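Local coordinates for uncharacterized protein GSU0716 (Geobacter sulfurreducens PCA, PDB 3BIJ) that is uncharacterized but belongs to the C14 (caspase-like) peptidase family and may act as a cysteine-type endopeptidase, at residues T102-F106 and D107-I111. Residues are numbered along the deposited sequence; the frame is centred on the assembly and turned at random.
Sequences TWCLF and DGELI
Thr102 and Glu109 lie diagonally across a short beta hairpin and are joined by a hydrogen bond from OG1 to OE1 of 2.7 Å. Strands 102-104 and 109-111 run antiparallel, their turn closed by a weak bond from Leu105 N to Gly108 O. The hydrogen-bonded pair is Trp103 with Leu110: Trp103 N reaches Leu110 O at 3.0 Å, and Leu110 N returns to Trp103 O at 2.9 Å. Glu109 leaves its strand with CB 3.6 Å from Thr102 OG1. CG stays beside the same hydroxyl and is anti to the Glu109 carbonyl carbon (chi1 -57°). Beyond it the chain is extended (chi2 173°), which carries the carboxylate along the face shared with Thr102 and Cys104: CD lies 3.6 Å from Thr102 OG1, and OE1 accepts the hydroxyl through its anti lone pair. Thr102 CG2, the other branch, packs over Ile111 CA at 3.8 Å. An alanine in place of Thr102 has no hydroxyl to give OE1, and the carboxylate of buried Glu109 would probably be left without this mate and freer to turn. On the other face Leu110 CD2 approaches Trp103 CE3 obliquely at 4.3 Å, with Leu105 CD1 from the turn 4.0 Å from Leu110 CB. Helix 57-70 covers this side through Val60 and Ile61, and Tyr81 stacks on the Trp103 ring. Thr102 and Cys104 also pair with strand 76-89, so the hairpin extends the central sheet of the caspase-like fold. Mainly hydrophobic on one face, it satisfies one oxygen of a buried acid on the other, probably easing its burial and steadying its orientation.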
ATOM      1  N   THR A 102       5.091 -16.644 -28.325  1.00 43.92           N
ATOM      2  CA  THR A 102       5.189 -16.057 -29.651  1.00 47.39           C
ATOM      3  C   THR A 102       5.537 -14.580 -29.580  1.00 49.32           C
ATOM      4  O   THR A 102       5.586 -13.982 -28.501  1.00 45.34           O
ATOM      5  CB  THR A 102       3.847 -16.139 -30.402  1.00 43.37           C
ATOM      6  OG1 THR A 102       2.929 -15.195 -29.830  1.00 34.37           O
ATOM      7  CG2 THR A 102       3.264 -17.547 -30.315  1.00 48.75           C
ATOM      8  N   TRP A 103       5.795 -14.005 -30.747  1.00 41.63           N
ATOM      9  CA  TRP A 103       6.065 -12.586 -30.856  1.00 41.36           C
ATOM     10  C   TRP A 103       4.822 -12.061 -31.560  1.00 44.10           C
ATOM     11  O   TRP A 103       4.370 -12.640 -32.554  1.00 33.24           O
ATOM     12  CB  TRP A 103       7.308 -12.299 -31.707  1.00 44.42           C
ATOM     13  CG  TRP A 103       8.595 -12.288 -30.924  1.00 43.71           C
ATOM     14  CD1 TRP A 103       8.739 -12.473 -29.579  1.00 40.62           C
ATOM     15  CD2 TRP A 103       9.911 -12.074 -31.444  1.00 33.48           C
ATOM     16  NE1 TRP A 103      10.059 -12.389 -29.229  1.00 35.94           N
ATOM     17  CE2 TRP A 103      10.803 -12.147 -30.354  1.00 40.30           C
ATOM     18  CE3 TRP A 103      10.421 -11.829 -32.726  1.00 33.30           C
ATOM     19  CZ2 TRP A 103      12.182 -11.985 -30.503  1.00 23.95           C
ATOM     20  CZ3 TRP A 103      11.790 -11.667 -32.874  1.00 37.96           C
ATOM     21  CH2 TRP A 103      12.655 -11.747 -31.762  1.00 36.88           C
ATOM     22  N   CYS A 104       4.245 -10.987 -31.039  1.00 40.00           N
ATOM     23  CA  CYS A 104       3.052 -10.457 -31.673  1.00 39.41           C
ATOM     24  C   CYS A 104       3.416  -9.477 -32.760  1.00 42.29           C
ATOM     25  O   CYS A 104       3.610  -8.279 -32.524  1.00 39.18           O
ATOM     26  CB  CYS A 104       2.145  -9.804 -30.645  1.00 39.11           C
ATOM     27  SG  CYS A 104       1.505 -10.985 -29.497  1.00 31.80           S
ATOM     28  N   LEU A 105       3.534 -10.003 -33.966  1.00 34.01           N
ATOM     29  CA  LEU A 105       3.872  -9.157 -35.088  1.00 44.55           C
ATOM     30  C   LEU A 105       2.575  -8.520 -35.581  1.00 45.12           C
ATOM     31  O   LEU A 105       1.479  -8.941 -35.210  1.00 49.58           O
ATOM     32  CB  LEU A 105       4.593  -9.976 -36.174  1.00 44.81           C
ATOM     33  CG  LEU A 105       5.968 -10.543 -35.737  1.00 41.17           C
ATOM     34  CD1 LEU A 105       6.626 -11.233 -36.889  1.00 25.65           C
ATOM     35  CD2 LEU A 105       6.875  -9.423 -35.224  1.00 44.92           C
ATOM     36  N   PHE A 106       2.696  -7.486 -36.397  1.00 53.40           N
ATOM     37  CA  PHE A 106       1.523  -6.770 -36.881  1.00 51.53           C
ATOM     38  C   PHE A 106       0.583  -7.690 -37.628  1.00 50.10           C
ATOM     39  O   PHE A 106      -0.629  -7.696 -37.403  1.00 49.85           O
ATOM     40  CB  PHE A 106       1.980  -5.618 -37.779  1.00 52.60           C
ATOM     41  CG  PHE A 106       0.896  -4.634 -38.109  1.00 49.19           C
ATOM     42  CD1 PHE A 106       0.027  -4.869 -39.172  1.00 43.75           C
ATOM     43  CD2 PHE A 106       0.741  -3.472 -37.352  1.00 41.12           C
ATOM     44  CE1 PHE A 106      -0.975  -3.972 -39.474  1.00 42.40           C
ATOM     45  CE2 PHE A 106      -0.263  -2.563 -37.647  1.00 41.71           C
ATOM     46  CZ  PHE A 106      -1.124  -2.811 -38.710  1.00 43.74           C
ATOM     47  N   ASP A 107       1.173  -8.480 -38.507  1.00 51.79           N
ATOM     48  CA  ASP A 107       0.460  -9.440 -39.340  1.00 54.31           C
ATOM     49  C   ASP A 107      -0.241 -10.543 -38.521  1.00 57.20           C
ATOM     50  O   ASP A 107      -1.362 -10.953 -38.830  1.00 58.58           O
ATOM     51  CB  ASP A 107       1.480 -10.061 -40.299  1.00 37.90           C
ATOM     52  CG  ASP A 107       0.887 -10.416 -41.616  1.00 58.77           C
ATOM     53  OD1 ASP A 107      -0.202  -9.865 -41.924  1.00 68.91           O
ATOM     54  OD2 ASP A 107       1.513 -11.231 -42.349  1.00 63.51           O
ATOM     55  N   GLY A 108       0.452 -11.024 -37.490  1.00 54.58           N
ATOM     56  CA  GLY A 108      -0.053 -12.084 -36.647  1.00 50.14           C
ATOM     57  C   GLY A 108       1.076 -12.531 -35.727  1.00 55.66           C
ATOM     58  O   GLY A 108       2.088 -11.833 -35.591  1.00 61.11           O
ATOM     59  N   GLU A 109       0.937 -13.696 -35.105  1.00 49.20           N
ATOM     60  CA  GLU A 109       1.973 -14.163 -34.185  1.00 47.54           C
ATOM     61  C   GLU A 109       3.008 -15.069 -34.826  1.00 45.89           C
ATOM     62  O   GLU A 109       2.694 -15.896 -35.674  1.00 51.25           O
ATOM     63  CB  GLU A 109       1.341 -14.887 -32.993  1.00 43.63           C
ATOM     64  CG  GLU A 109       0.346 -14.034 -32.245  1.00 42.38           C
ATOM     65  CD  GLU A 109      -0.392 -14.797 -31.188  1.00 33.87           C
ATOM     66  OE1 GLU A 109       0.253 -15.230 -30.212  1.00 47.91           O
ATOM     67  OE2 GLU A 109      -1.619 -14.966 -31.331  1.00 39.60           O
ATOM     68  N   LEU A 110       4.254 -14.902 -34.409  1.00 39.57           N
ATOM     69  CA  LEU A 110       5.336 -15.713 -34.923  1.00 36.54           C
ATOM     70  C   LEU A 110       5.654 -16.672 -33.797  1.00 36.54           C
ATOM     71  O   LEU A 110       6.154 -16.248 -32.764  1.00 42.58           O
ATOM     72  CB  LEU A 110       6.546 -14.829 -35.227  1.00 39.98           C
ATOM     73  CG  LEU A 110       7.807 -15.514 -35.750  1.00 39.04           C
ATOM     74  CD1 LEU A 110       7.552 -16.083 -37.133  1.00 43.88           C
ATOM     75  CD2 LEU A 110       8.938 -14.523 -35.783  1.00 44.84           C
ATOM     76  N   ILE A 111       5.342 -17.954 -33.977  1.00 43.56           N
ATOM     77  CA  ILE A 111       5.598 -18.949 -32.938  1.00 41.81           C
ATOM     78  C   ILE A 111       7.086 -19.073 -32.658  1.00 47.62           C
ATOM     79  O   ILE A 111       7.900 -19.110 -33.583  1.00 48.15           O
ATOM     80  CB  ILE A 111       5.056 -20.349 -33.321  1.00 41.19           C
ATOM     81  CG1 ILE A 111       3.532 -20.369 -33.236  1.00 44.00           C
ATOM     82  CG2 ILE A 111       5.584 -21.393 -32.350  1.00 39.09           C
ATOM     83  CD1 ILE A 111       2.836 -19.415 -34.182  1.00 43.00           C
TER